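Local coordinates for protein ribonucleoside-diphosphate reductase (PDB 5IM3) that probably supplies deoxyribonucleotides for DNA synthesis by reducing ribonucleoside diphosphates, and binds dATP as an allosteric nucleotide, at residues H289-Q294 with L318-F323; D229-E234 with T302-Y307; Y345-L348 with D352-S355; S606-N611 with T779-S784; R315-L318 with M324-A327. One frame throughout, in Å; residues are numbered along the deposited sequence.

Helix 319-330 connects contacts 1 and 5, which share Leu318, have centres about 9 Å apart and touch at Phe322 and Glu317. Contact 2 lies about 11 Å from contact 1 and 10 Å from contact 5, centre to centre; Glu234 OE2 of contact 2 bonds to Arg315 N of contact 5 at 2.6 Å. Contact 3 joins this helical cluster through Tyr345, whose OH reaches Gln320 of contact 1. It leads on to contact 4, centred about 11 Å away, because strands 353-355 and 600-608 are neighbours in one sheet. Contacts 2 and 4 are the extremes, their centres about 22 Å apart. All five lie away from the known dATP sites.

Contact 1 of 5, residues H289-Q294 with L318-F323; sequences HERDQQ and LPQIFF
The N-terminal turn of helix 319-330, in the all-alpha region of the reductase, meets the 3-10 segment 289-294 through one amide-carboxylate bond between Gln320 and Asp292. The amide atom NE2 of Gln320 donates to OD1 of Asp292 at 2.8 Å, with an N-H...O angle of 148°, so the bond is short but moderately bent. The donor lies almost in line with the C-O bond of the carboxylate, while the two flat groups are turned 60° against each other. A bend at the second torsion of Gln320 (chi2 -53°) turns the amide toward the carboxylate; Gln320 CG itself lies 3.2 Å from Asp292 OD1. The same oxygen, Asp292 OD1, rests 3.7 Å from Pro319 CB, in the ring of the first helical residue. The amide also lies along Arg291, with Gln320 OE1 3.7 Å from Arg291 CB, and the Arg291 chain crosses Gln320 at about a right angle before the guanidinium runs off toward helix 337-349.

Both ends of the buried polar pair have further partners: Asp292 OD2 bonds Tyr254 OH, and Gln320 OE1 has a weak bond to Tyr345 OH. These bonds would favour a fixed rotation for both groups. The contact thus sits between helices 250-267 and 337-349, which supply the two tyrosines, while Met228 of helix 219-239 packs on Asp292 and Pro319.

Contact 2 of 5, residues D229-E234 with T302-Y307; sequences DTLRAE and TLYDRY
Leu231 and Tyr304 are the closest CA pair of segments 229-234 and 302-307, on helices 219-239 and 297-307, with their CA atoms 8.5 Å apart, a gap that side chains must span. Tyr304 does so from one side: its CG stands opposite the backbone N (chi1 177°), which sends the ring across toward helix 219-239. There it meets Leu231 and Glu234, one turn apart on the same helix.

Leu231 approaches the ring obliquely, with CG 3.5 Å from Tyr304 CD1. Its two methyls share the same region of the ring: CD2 lies 3.7 Å from Tyr304 CD1, and Leu231 CD1 is 3.8 Å from Tyr304 CE1. Beyond this apolar patch the phenol oxygen takes over. Tyr304 OH donates to Glu234 OE1 at 2.9 Å, using the syn lone pair of the carboxylate. Glu234, extended from CG onward, comes from the opposite direction and sets its carboxylate nearly perpendicular to the ring (87°), with OE1 at the ring edge near its plane.

The second oxygen, Glu234 OE2, is taken by the backbone N of Arg315, the stronger polar partner of this glutamate. Arg315 also makes a cation-pi contact with the Tyr304 ring and bonds Tyr304 O through NE, so the ring, hydroxyl and backbone carbonyl of Tyr304 each have a partner.

The arrangement is helix-to-helix packing in which one aromatic side chain reaches from its own helix to the next, joining the helix at the end of the second ATP cone to the all-alpha domain.

Contact 3 of 5, residues Y345-L348 with D352-S355; sequences YNLL and DYMS
Leu347 packs against Asp352 and Tyr353 across the short turn that links helix 337-349 to strand 353-355. From its CB the chain runs to CG, set opposite the backbone N, and this torsion (chi1 -164°) carries the branch to the strand. Leu347 CG lies 3.8 Å from Tyr353 CB. At the fork the methyls part company: CD1 of Leu347 sits 3.8 Å from Asp352 CB, whereas CD2 reaches 3.6 Å from Tyr353 CB and touches the near part of the tyrosine ring obliquely. Leu347 also packs on Thr626, Thr629 and Met633 of helix 620-640.

Leu348 works the next part of the strand with one methyl. Its CD2 lies 3.6 Å from Tyr353 O and 3.7 Å from Ser355 OG, with the sulfur of Met354 a little farther off. Met354 is bent at both chi2 and chi3, and this fold turns its CE back to 3.7 Å from Leu348 O.

Polar links between the segments are slight. Asp352 N donates to Leu347 O at 3.4 Å with an angle of only 124°, a weak bond, and Ser350 OG makes weak hydrogen bonds to both Leu347 O and Asp352 N. The stronger ties of segment 352-355 run elsewhere: Asp352 OD1 accepts from Asn611 ND2, and the backbones of Asp352 and Met354 pair with Asn608 and Ser606 of the antiparallel strand 600-608.

Chemically, then, this buried helix-to-strand junction is held mainly by dispersion contacts of two leucines, while backbone hydrogen bonds to strand 600-608 probably set the position of 353-355.

Contact 4 of 5, residues S606-N611 with T779-S784; sequences SINLVN and TGVSQS
Apolar packing between Val610 and Val781 brings the 3-10 turn just after strand 600-608 against the loop that follows helix 773-779; their CA atoms are 7.2 Å apart, the nearest pair of the two segments. Val610 CG2 meets Val781 CG1 at 3.7 Å, and the two side chains slide past each other in opposite directions. Val781 holds CG1 opposite its carbonyl carbon (chi1 -61°), which presents that methyl to Val610 and Asn608 together.

A second group of contacts sets polar atoms against carbon. Asn608 OD1 lies 3.4 Å from Val781 CG1, and the two chains cross at a slant. Thr779 is more distant, its CB 4.3 Å from Asn608 ND2.

Hydrogen bonding stays within the segments or goes to other parts of the chain. Val610 N donates to Asn608 OD1 at 3.1 Å, but at an angle of 125° the bond is weak; with its two-residue spacing it has the form of an Asx turn. The amide of Asn608 has a firmer partner, since ND2 bonds Phe351 O, and Thr779 OG1 goes to the carbonyls of Ile775 and Ala776 in its own helix. Gly780, with positive phi (79°), ends the helix and starts the loop that carries Val781.

Met663 and Asp667 also pack on Val781. The whole is packing in the ten-stranded alpha-beta barrel of the reductase, where the turn after strand 600-608, a parallel neighbour of strand 659-663, meets the loop after helix 773-779.

Contact 5 of 5, residues R315-L318 with M324-A327; sequences RFEL and MRVA
A side-on, two-pronged salt bridge between Glu317 and Arg325 ties the loop before helix 319-330 to the second turn of that helix, within the all-alpha domain. This is the tight part of the contact. NE and NH2 of Arg325 each point at one carboxylate oxygen: NH2 donates to Glu317 OE1 at 3.1 Å with an angle of 158°, and NE donates to OE2 at 162°. Both nitrogens approach on the syn side, and the two planes are only 30° apart, close to coplanar. The fit depends on the arginine bending at chi3, which turns its NE edge toward the glutamate, while Glu317 stays extended from CG and runs across the arginine chain.

The looser part is the surroundings of that grip. The nearest CA atoms, those of Glu317 and Arg325, are 9.3 Å apart, so the backbones do not pack on one another. Arg325 CD and CB merely pass OE2 of Glu317, at 3.4 and 3.6 Å. No solvent side is evident, because both residues are buried. Both carboxylate oxygens have further partners, Ile309 N on OE1 and, weakly, Tyr261 OH on OE2, while Arg325 NH1 gives to Ala363 O. The modelled separation of Arg325 NE and Glu317 OE2 is 2.5 Å, short enough that its exact value is doubtful at 2.30 Å resolution.

Contact 1 of 5, residues H289-Q294 with L318-F323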
# COMPACT_ATOMS: atom_id res chain seq x y z
N HIS A 289 -24.03 -54.61 26.17
CA HIS A 289 -24.22 -54.39 24.74
C HIS A 289 -25.00 -53.11 24.45
O HIS A 289 -24.94 -52.61 23.32
CB HIS A 289 -24.95 -55.57 24.11
CG HIS A 289 -26.43 -55.56 24.35
ND1 HIS A 289 -26.99 -56.01 25.53
CD2 HIS A 289 -27.46 -55.16 23.57
CE1 HIS A 289 -28.31 -55.88 25.46
NE2 HIS A 289 -28.62 -55.37 24.28
N GLU A 290 -25.75 -52.58 25.42
CA GLU A 290 -26.52 -51.37 25.18
C GLU A 290 -25.65 -50.14 25.02
O GLU A 290 -26.10 -49.14 24.45
CB GLU A 290 -27.52 -51.15 26.32
CG GLU A 290 -28.74 -52.06 26.26
CD GLU A 290 -29.71 -51.69 25.15
OE1 GLU A 290 -29.48 -50.67 24.47
OE2 GLU A 290 -30.70 -52.43 24.94
N ARG A 291 -24.40 -50.17 25.50
CA ARG A 291 -23.54 -49.00 25.36
C ARG A 291 -23.09 -48.77 23.93
O ARG A 291 -22.53 -47.71 23.64
CB ARG A 291 -22.33 -49.15 26.29
CG ARG A 291 -22.73 -49.49 27.71
CD ARG A 291 -21.61 -49.28 28.71
NE ARG A 291 -21.96 -49.80 30.02
CZ ARG A 291 -21.25 -49.59 31.12
NH1 ARG A 291 -20.14 -48.85 31.07
NH2 ARG A 291 -21.64 -50.11 32.28
N ASP A 292 -23.34 -49.72 23.02
CA ASP A 292 -23.13 -49.46 21.60
C ASP A 292 -24.07 -48.38 21.08
O ASP A 292 -23.74 -47.68 20.12
CB ASP A 292 -23.31 -50.74 20.79
CG ASP A 292 -22.08 -51.63 20.81
OD1 ASP A 292 -21.11 -51.30 21.53
OD2 ASP A 292 -22.08 -52.66 20.10
N GLN A 293 -25.24 -48.23 21.71
CA GLN A 293 -26.20 -47.22 21.29
C GLN A 293 -25.71 -45.80 21.56
O GLN A 293 -26.30 -44.85 21.04
CB GLN A 293 -27.54 -47.44 21.99
CG GLN A 293 -28.09 -48.87 21.88
CD GLN A 293 -28.31 -49.30 20.44
OE1 GLN A 293 -27.37 -49.64 19.73
NE2 GLN A 293 -29.57 -49.29 20.01
N GLN A 294 -24.65 -45.64 22.36
CA GLN A 294 -24.16 -44.31 22.71
C GLN A 294 -23.42 -43.63 21.58
O GLN A 294 -23.24 -42.40 21.62
CB GLN A 294 -23.23 -44.40 23.93
CG GLN A 294 -23.85 -45.06 25.15
CD GLN A 294 -22.83 -45.38 26.22
OE1 GLN A 294 -21.62 -45.20 26.02
NE2 GLN A 294 -23.30 -45.86 27.37
N LEU A 318 -14.93 -55.74 18.18
CA LEU A 318 -16.16 -54.98 18.33
C LEU A 318 -16.01 -53.92 19.41
O LEU A 318 -15.14 -54.02 20.29
CB LEU A 318 -17.32 -55.92 18.66
CG LEU A 318 -17.86 -56.70 17.46
CD1 LEU A 318 -18.78 -57.83 17.90
CD2 LEU A 318 -18.58 -55.77 16.50
N PRO A 319 -16.85 -52.88 19.39
CA PRO A 319 -16.59 -51.71 20.26
C PRO A 319 -16.48 -52.05 21.74
O PRO A 319 -15.55 -51.59 22.40
CB PRO A 319 -17.78 -50.79 19.95
CG PRO A 319 -18.23 -51.18 18.59
CD PRO A 319 -18.02 -52.66 18.52
N GLN A 320 -17.42 -52.81 22.29
CA GLN A 320 -17.36 -53.12 23.71
C GLN A 320 -16.18 -54.03 24.03
O GLN A 320 -15.65 -53.98 25.15
CB GLN A 320 -18.67 -53.76 24.18
CG GLN A 320 -19.88 -52.87 24.00
CD GLN A 320 -19.70 -51.49 24.62
OE1 GLN A 320 -19.46 -51.36 25.82
NE2 GLN A 320 -19.79 -50.45 23.79
N ILE A 321 -15.77 -54.88 23.08
CA ILE A 321 -14.59 -55.69 23.29
C ILE A 321 -13.33 -54.83 23.19
O ILE A 321 -12.34 -55.08 23.88
CB ILE A 321 -14.58 -56.86 22.29
CG1 ILE A 321 -15.57 -57.94 22.75
CG2 ILE A 321 -13.17 -57.45 22.12
CD1 ILE A 321 -15.75 -59.10 21.79
N PHE A 322 -13.36 -53.80 22.34
CA PHE A 322 -12.27 -52.84 22.31
C PHE A 322 -12.07 -52.20 23.68
O PHE A 322 -10.95 -52.18 24.21
CB PHE A 322 -12.54 -51.77 21.25
CG PHE A 322 -11.67 -50.55 21.38
CD1 PHE A 322 -10.35 -50.57 20.97
CD2 PHE A 322 -12.18 -49.37 21.90
CE1 PHE A 322 -9.55 -49.45 21.08
CE2 PHE A 322 -11.39 -48.24 22.02
CZ PHE A 322 -10.07 -48.28 21.60
N PHE A 323 -13.14 -51.68 24.27
CA PHE A 323 -13.03 -51.07 25.59
C PHE A 323 -12.58 -52.08 26.63
O PHE A 323 -11.85 -51.74 27.57
CB PHE A 323 -14.36 -50.44 26.00
CG PHE A 323 -14.70 -49.17 25.25
CD1 PHE A 323 -13.74 -48.19 25.05
CD2 PHE A 323 -15.97 -48.97 24.75
CE1 PHE A 323 -14.04 -47.04 24.36
CE2 PHE A 323 -16.29 -47.81 24.06
CZ PHE A 323 -15.31 -46.84 23.87

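Contact 2 of 5, residues D229-E234 with T302-Y307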
# COMPACT_ATOMS: atom_id res chain seq x y z
N ASP A 229 -24.20 -52.87 12.10
CA ASP A 229 -24.61 -54.16 11.56
C ASP A 229 -23.53 -54.76 10.67
O ASP A 229 -23.31 -55.98 10.69
CB ASP A 229 -25.92 -54.00 10.78
CG ASP A 229 -26.72 -55.29 10.71
OD1 ASP A 229 -26.85 -55.97 11.75
OD2 ASP A 229 -27.22 -55.62 9.61
N THR A 230 -22.83 -53.93 9.90
CA THR A 230 -21.72 -54.42 9.09
C THR A 230 -20.57 -54.87 9.96
O THR A 230 -19.91 -55.88 9.67
CB THR A 230 -21.25 -53.33 8.11
OG1 THR A 230 -22.36 -52.86 7.34
CG2 THR A 230 -20.18 -53.88 7.18
N LEU A 231 -20.30 -54.13 11.04
CA LEU A 231 -19.20 -54.49 11.94
C LEU A 231 -19.46 -55.83 12.62
O LEU A 231 -18.56 -56.67 12.71
CB LEU A 231 -19.00 -53.39 12.98
CG LEU A 231 -18.15 -52.18 12.57
CD1 LEU A 231 -18.74 -51.46 11.37
CD2 LEU A 231 -18.01 -51.23 13.75
N ARG A 232 -20.69 -56.04 13.09
CA ARG A 232 -21.02 -57.30 13.76
C ARG A 232 -20.82 -58.48 12.81
O ARG A 232 -20.20 -59.49 13.18
CB ARG A 232 -22.45 -57.26 14.28
CG ARG A 232 -22.66 -56.27 15.42
CD ARG A 232 -24.03 -56.42 16.05
NE ARG A 232 -25.11 -56.05 15.13
CZ ARG A 232 -25.78 -54.91 15.17
NH1 ARG A 232 -25.52 -54.00 16.09
NH2 ARG A 232 -26.74 -54.68 14.28
N ALA A 233 -21.33 -58.37 11.59
CA ALA A 233 -21.15 -59.44 10.61
C ALA A 233 -19.67 -59.64 10.29
O ALA A 233 -19.19 -60.78 10.23
CB ALA A 233 -21.94 -59.14 9.34
N GLU A 234 -18.95 -58.54 10.09
CA GLU A 234 -17.52 -58.62 9.79
C GLU A 234 -16.76 -59.30 10.92
O GLU A 234 -16.05 -60.29 10.71
CB GLU A 234 -16.99 -57.21 9.53
CG GLU A 234 -15.52 -57.12 9.19
CD GLU A 234 -15.09 -55.70 8.86
OE1 GLU A 234 -15.97 -54.87 8.55
OE2 GLU A 234 -13.88 -55.41 8.93
N THR A 302 -14.35 -43.18 13.83
CA THR A 302 -12.99 -42.95 14.33
C THR A 302 -12.38 -44.24 14.86
O THR A 302 -11.25 -44.60 14.50
CB THR A 302 -13.01 -41.88 15.41
OG1 THR A 302 -13.51 -40.65 14.87
CG2 THR A 302 -11.61 -41.65 15.97
N LEU A 303 -13.10 -44.93 15.75
CA LEU A 303 -12.58 -46.17 16.31
C LEU A 303 -12.39 -47.22 15.22
O LEU A 303 -11.33 -47.86 15.14
CB LEU A 303 -13.53 -46.69 17.39
CG LEU A 303 -13.62 -45.83 18.66
CD1 LEU A 303 -14.66 -46.38 19.62
CD2 LEU A 303 -12.26 -45.73 19.34
N TYR A 304 -13.40 -47.41 14.37
CA TYR A 304 -13.33 -48.46 13.36
C TYR A 304 -12.18 -48.22 12.39
O TYR A 304 -11.49 -49.17 12.00
CB TYR A 304 -14.65 -48.55 12.60
CG TYR A 304 -14.63 -49.57 11.48
CD1 TYR A 304 -14.99 -50.89 11.71
CD2 TYR A 304 -14.24 -49.21 10.20
CE1 TYR A 304 -14.97 -51.82 10.69
CE2 TYR A 304 -14.22 -50.14 9.17
CZ TYR A 304 -14.58 -51.44 9.43
OH TYR A 304 -14.56 -52.36 8.41
N ASP A 305 -11.98 -46.97 11.98
CA ASP A 305 -10.98 -46.69 10.95
C ASP A 305 -9.57 -46.92 11.47
O ASP A 305 -8.71 -47.44 10.74
CB ASP A 305 -11.13 -45.26 10.44
CG ASP A 305 -12.41 -45.05 9.65
OD1 ASP A 305 -13.04 -46.05 9.26
OD2 ASP A 305 -12.78 -43.88 9.41
N ARG A 306 -9.29 -46.56 12.72
CA ARG A 306 -7.91 -46.46 13.19
C ARG A 306 -7.61 -47.20 14.48
O ARG A 306 -6.43 -47.46 14.73
CB ARG A 306 -7.52 -44.98 13.37
CG ARG A 306 -7.46 -44.21 12.06
CD ARG A 306 -6.98 -42.78 12.25
NE ARG A 306 -7.92 -41.97 13.03
CZ ARG A 306 -7.87 -40.65 13.13
NH1 ARG A 306 -6.92 -39.96 12.51
NH2 ARG A 306 -8.77 -40.00 13.87
N TYR A 307 -8.60 -47.54 15.31
CA TYR A 307 -8.31 -48.11 16.62
C TYR A 307 -8.67 -49.58 16.77
O TYR A 307 -7.99 -50.30 17.51
CB TYR A 307 -9.03 -47.31 17.71
CG TYR A 307 -8.37 -45.97 17.97
CD1 TYR A 307 -7.39 -45.83 18.95
CD2 TYR A 307 -8.71 -44.85 17.22
CE1 TYR A 307 -6.78 -44.62 19.19
CE2 TYR A 307 -8.10 -43.62 17.45
CZ TYR A 307 -7.14 -43.52 18.44
OH TYR A 307 -6.53 -42.31 18.68

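Contact 3 of 5, residues Y345-L348 with D352-S355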
# COMPACT_ATOMS: atom_id res chain seq x y z
N TYR A 345 -13.38 -50.94 32.44
CA TYR A 345 -14.24 -51.07 31.27
C TYR A 345 -15.49 -50.21 31.42
O TYR A 345 -15.92 -49.56 30.47
CB TYR A 345 -14.62 -52.53 31.05
CG TYR A 345 -15.86 -52.69 30.20
CD1 TYR A 345 -15.80 -52.59 28.82
CD2 TYR A 345 -17.09 -52.93 30.80
CE1 TYR A 345 -16.94 -52.74 28.05
CE2 TYR A 345 -18.23 -53.08 30.04
CZ TYR A 345 -18.16 -52.98 28.67
OH TYR A 345 -19.30 -53.12 27.91
N ASN A 346 -16.10 -50.22 32.61
CA ASN A 346 -17.30 -49.43 32.83
C ASN A 346 -17.02 -47.94 32.67
O ASN A 346 -17.85 -47.20 32.12
CB ASN A 346 -17.88 -49.72 34.21
CG ASN A 346 -18.54 -51.08 34.30
OD1 ASN A 346 -19.04 -51.60 33.30
ND2 ASN A 346 -18.54 -51.66 35.49
N LEU A 347 -15.86 -47.48 33.14
CA LEU A 347 -15.53 -46.07 33.02
C LEU A 347 -15.33 -45.67 31.56
O LEU A 347 -15.77 -44.59 31.14
CB LEU A 347 -14.28 -45.75 33.84
CG LEU A 347 -14.04 -44.26 34.10
CD1 LEU A 347 -15.09 -43.72 35.07
CD2 LEU A 347 -12.64 -44.02 34.63
N LEU A 348 -14.68 -46.53 30.77
CA LEU A 348 -14.38 -46.21 29.38
C LEU A 348 -15.62 -46.32 28.50
O LEU A 348 -15.94 -45.39 27.75
CB LEU A 348 -13.27 -47.13 28.87
CG LEU A 348 -11.88 -46.91 29.45
CD1 LEU A 348 -10.94 -48.03 29.01
CD2 LEU A 348 -11.32 -45.56 29.03
N ASP A 352 -17.49 -41.76 30.51
CA ASP A 352 -17.25 -40.89 31.66
C ASP A 352 -15.82 -40.37 31.66
O ASP A 352 -15.57 -39.23 32.09
CB ASP A 352 -17.52 -41.65 32.96
CG ASP A 352 -19.00 -41.88 33.20
OD1 ASP A 352 -19.82 -41.48 32.34
OD2 ASP A 352 -19.35 -42.46 34.25
N TYR A 353 -14.87 -41.18 31.18
CA TYR A 353 -13.47 -40.82 31.07
C TYR A 353 -12.92 -41.57 29.87
O TYR A 353 -13.44 -42.63 29.50
CB TYR A 353 -12.70 -41.17 32.36
CG TYR A 353 -11.21 -41.36 32.19
CD1 TYR A 353 -10.67 -42.61 31.87
CD2 TYR A 353 -10.33 -40.30 32.36
CE1 TYR A 353 -9.30 -42.79 31.73
CE2 TYR A 353 -8.96 -40.47 32.22
CZ TYR A 353 -8.46 -41.72 31.90
OH TYR A 353 -7.10 -41.88 31.75
N MET A 354 -11.88 -41.01 29.25
CA MET A 354 -11.28 -41.65 28.08
C MET A 354 -9.77 -41.55 28.19
O MET A 354 -9.22 -40.46 28.34
CB MET A 354 -11.77 -41.00 26.78
CG MET A 354 -11.41 -41.79 25.53
SD MET A 354 -11.99 -43.51 25.58
CE MET A 354 -13.76 -43.28 25.71
N SER A 355 -9.11 -42.70 28.12
CA SER A 355 -7.66 -42.72 28.11
C SER A 355 -7.14 -42.01 26.87
O SER A 355 -7.86 -41.79 25.89
CB SER A 355 -7.15 -44.16 28.14
OG SER A 355 -7.70 -44.87 29.25

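Contact 4 of 5, residues S606-N611 with T779-S784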
# COMPACT_ATOMS: atom_id res chain seq x y z
N SER A 606 -8.58 -37.87 30.12
CA SER A 606 -9.47 -36.72 30.25
C SER A 606 -10.85 -37.11 30.75
O SER A 606 -11.45 -38.07 30.25
CB SER A 606 -9.59 -35.97 28.92
OG SER A 606 -8.41 -35.23 28.67
N ILE A 607 -11.35 -36.35 31.72
CA ILE A 607 -12.72 -36.50 32.19
C ILE A 607 -13.67 -35.91 31.15
O ILE A 607 -13.37 -34.91 30.49
CB ILE A 607 -12.89 -35.79 33.54
CG1 ILE A 607 -11.87 -36.31 34.57
CG2 ILE A 607 -14.32 -35.97 34.05
CD1 ILE A 607 -12.01 -37.78 34.90
N ASN A 608 -14.83 -36.54 31.01
CA ASN A 608 -15.89 -36.06 30.13
C ASN A 608 -16.90 -35.31 30.99
O ASN A 608 -17.77 -35.92 31.62
CB ASN A 608 -16.54 -37.23 29.39
CG ASN A 608 -17.72 -36.80 28.55
OD1 ASN A 608 -18.00 -35.62 28.39
ND2 ASN A 608 -18.43 -37.78 28.00
N LEU A 609 -16.78 -33.98 31.01
CA LEU A 609 -17.66 -33.17 31.85
C LEU A 609 -19.12 -33.34 31.48
O LEU A 609 -19.99 -33.29 32.37
CB LEU A 609 -17.25 -31.69 31.76
CG LEU A 609 -15.97 -31.31 32.50
CD1 LEU A 609 -15.55 -29.88 32.16
CD2 LEU A 609 -16.17 -31.47 34.00
N VAL A 610 -19.43 -33.53 30.20
CA VAL A 610 -20.82 -33.66 29.78
C VAL A 610 -21.51 -34.78 30.54
O VAL A 610 -22.66 -34.63 30.97
CB VAL A 610 -20.89 -33.89 28.26
CG1 VAL A 610 -22.30 -34.33 27.84
CG2 VAL A 610 -20.49 -32.62 27.52
N ASN A 611 -20.83 -35.91 30.72
CA ASN A 611 -21.42 -37.03 31.44
C ASN A 611 -21.52 -36.78 32.94
O ASN A 611 -21.95 -37.68 33.67
CB ASN A 611 -20.61 -38.30 31.19
CG ASN A 611 -21.02 -39.01 29.91
OD1 ASN A 611 -21.61 -38.40 29.01
ND2 ASN A 611 -20.73 -40.30 29.83
N THR A 779 -16.07 -39.72 22.03
CA THR A 779 -17.12 -39.58 23.03
C THR A 779 -18.22 -38.61 22.62
O THR A 779 -19.25 -38.54 23.30
CB THR A 779 -16.52 -39.14 24.37
OG1 THR A 779 -15.83 -37.90 24.19
CG2 THR A 779 -15.55 -40.19 24.91
N GLY A 780 -18.02 -37.85 21.55
CA GLY A 780 -19.07 -36.99 21.02
C GLY A 780 -19.25 -35.68 21.76
O GLY A 780 -20.39 -35.19 21.87
N VAL A 781 -18.17 -35.08 22.26
CA VAL A 781 -18.24 -33.85 23.04
C VAL A 781 -17.28 -32.83 22.45
O VAL A 781 -16.54 -33.11 21.51
CB VAL A 781 -17.93 -34.10 24.54
CG1 VAL A 781 -18.94 -35.07 25.15
CG2 VAL A 781 -16.50 -34.62 24.71
N SER A 782 -17.31 -31.62 23.01
CA SER A 782 -16.45 -30.55 22.54
C SER A 782 -15.01 -30.77 23.01
O SER A 782 -14.73 -31.52 23.94
CB SER A 782 -16.96 -29.19 23.03
OG SER A 782 -17.10 -29.17 24.44
N GLN A 783 -14.08 -30.08 22.34
CA GLN A 783 -12.66 -30.25 22.60
C GLN A 783 -12.26 -29.58 23.91
O GLN A 783 -12.48 -28.38 24.09
CB GLN A 783 -11.83 -29.68 21.45
CG GLN A 783 -12.25 -30.16 20.07
CD GLN A 783 -11.91 -31.61 19.84
OE1 GLN A 783 -11.26 -32.25 20.67
NE2 GLN A 783 -12.33 -32.15 18.70
N SER A 784 -11.65 -30.36 24.81
CA SER A 784 -11.07 -29.88 26.07
C SER A 784 -11.79 -28.66 26.63
O SER A 784 -12.91 -28.77 27.14
CB SER A 784 -9.58 -29.59 25.88
OG SER A 784 -9.36 -28.67 24.83

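Contact 5 of 5, residues R315-L318 with M324-A327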
# COMPACT_ATOMS: atom_id res chain seq x y z
N ARG A 315 -11.69 -55.90 10.30
CA ARG A 315 -11.82 -55.56 11.72
C ARG A 315 -12.57 -56.68 12.43
O ARG A 315 -13.73 -56.96 12.11
CB ARG A 315 -12.56 -54.24 11.89
CG ARG A 315 -11.67 -53.00 11.83
CD ARG A 315 -11.06 -52.80 10.45
NE ARG A 315 -10.43 -51.49 10.32
CZ ARG A 315 -9.59 -51.15 9.35
NH1 ARG A 315 -9.26 -52.03 8.41
NH2 ARG A 315 -9.07 -49.93 9.32
N PHE A 316 -11.91 -57.33 13.39
CA PHE A 316 -12.55 -58.36 14.20
C PHE A 316 -12.60 -57.99 15.67
O PHE A 316 -12.73 -58.87 16.53
CB PHE A 316 -11.85 -59.71 14.00
CG PHE A 316 -10.43 -59.75 14.49
CD1 PHE A 316 -9.39 -59.29 13.70
CD2 PHE A 316 -10.14 -60.28 15.74
CE1 PHE A 316 -8.09 -59.34 14.15
CE2 PHE A 316 -8.83 -60.33 16.20
CZ PHE A 316 -7.81 -59.86 15.40
N GLU A 317 -12.54 -56.70 15.99
CA GLU A 317 -12.68 -56.20 17.36
C GLU A 317 -13.92 -55.31 17.42
O GLU A 317 -13.95 -54.24 16.80
CB GLU A 317 -11.43 -55.44 17.80
CG GLU A 317 -11.45 -55.02 19.26
CD GLU A 317 -10.14 -54.38 19.70
OE1 GLU A 317 -9.56 -53.60 18.91
OE2 GLU A 317 -9.69 -54.66 20.83
N LEU A 318 -14.93 -55.74 18.18
CA LEU A 318 -16.16 -54.98 18.33
C LEU A 318 -16.01 -53.92 19.41
O LEU A 318 -15.14 -54.02 20.29
CB LEU A 318 -17.32 -55.92 18.66
CG LEU A 318 -17.86 -56.70 17.46
CD1 LEU A 318 -18.78 -57.83 17.90
CD2 LEU A 318 -18.58 -55.77 16.50
N MET A 324 -13.00 -53.34 26.48
CA MET A 324 -12.60 -54.37 27.43
C MET A 324 -11.12 -54.72 27.27
O MET A 324 -10.44 -55.00 28.26
CB MET A 324 -13.48 -55.61 27.26
CG MET A 324 -13.19 -56.74 28.24
SD MET A 324 -13.42 -56.27 29.97
CE MET A 324 -15.20 -56.19 30.07
N ARG A 325 -10.61 -54.70 26.03
CA ARG A 325 -9.18 -54.93 25.83
C ARG A 325 -8.35 -53.86 26.52
O ARG A 325 -7.35 -54.16 27.17
CB ARG A 325 -8.83 -54.97 24.34
CG ARG A 325 -7.36 -54.59 24.10
CD ARG A 325 -6.90 -54.84 22.68
NE ARG A 325 -7.45 -53.89 21.72
CZ ARG A 325 -6.96 -52.67 21.49
NH1 ARG A 325 -5.90 -52.22 22.16
NH2 ARG A 325 -7.53 -51.90 20.58
N VAL A 326 -8.73 -52.60 26.35
CA VAL A 326 -7.97 -51.51 26.96
C VAL A 326 -8.02 -51.65 28.47
O VAL A 326 -6.99 -51.51 29.16
CB VAL A 326 -8.51 -50.15 26.50
CG1 VAL A 326 -7.69 -49.01 27.09
CG2 VAL A 326 -8.51 -50.06 24.98
N ALA A 327 -9.20 -51.94 29.02
CA ALA A 327 -9.34 -52.13 30.45
C ALA A 327 -8.46 -53.28 30.94
O ALA A 327 -7.77 -53.15 31.95
CB ALA A 327 -10.81 -52.39 30.80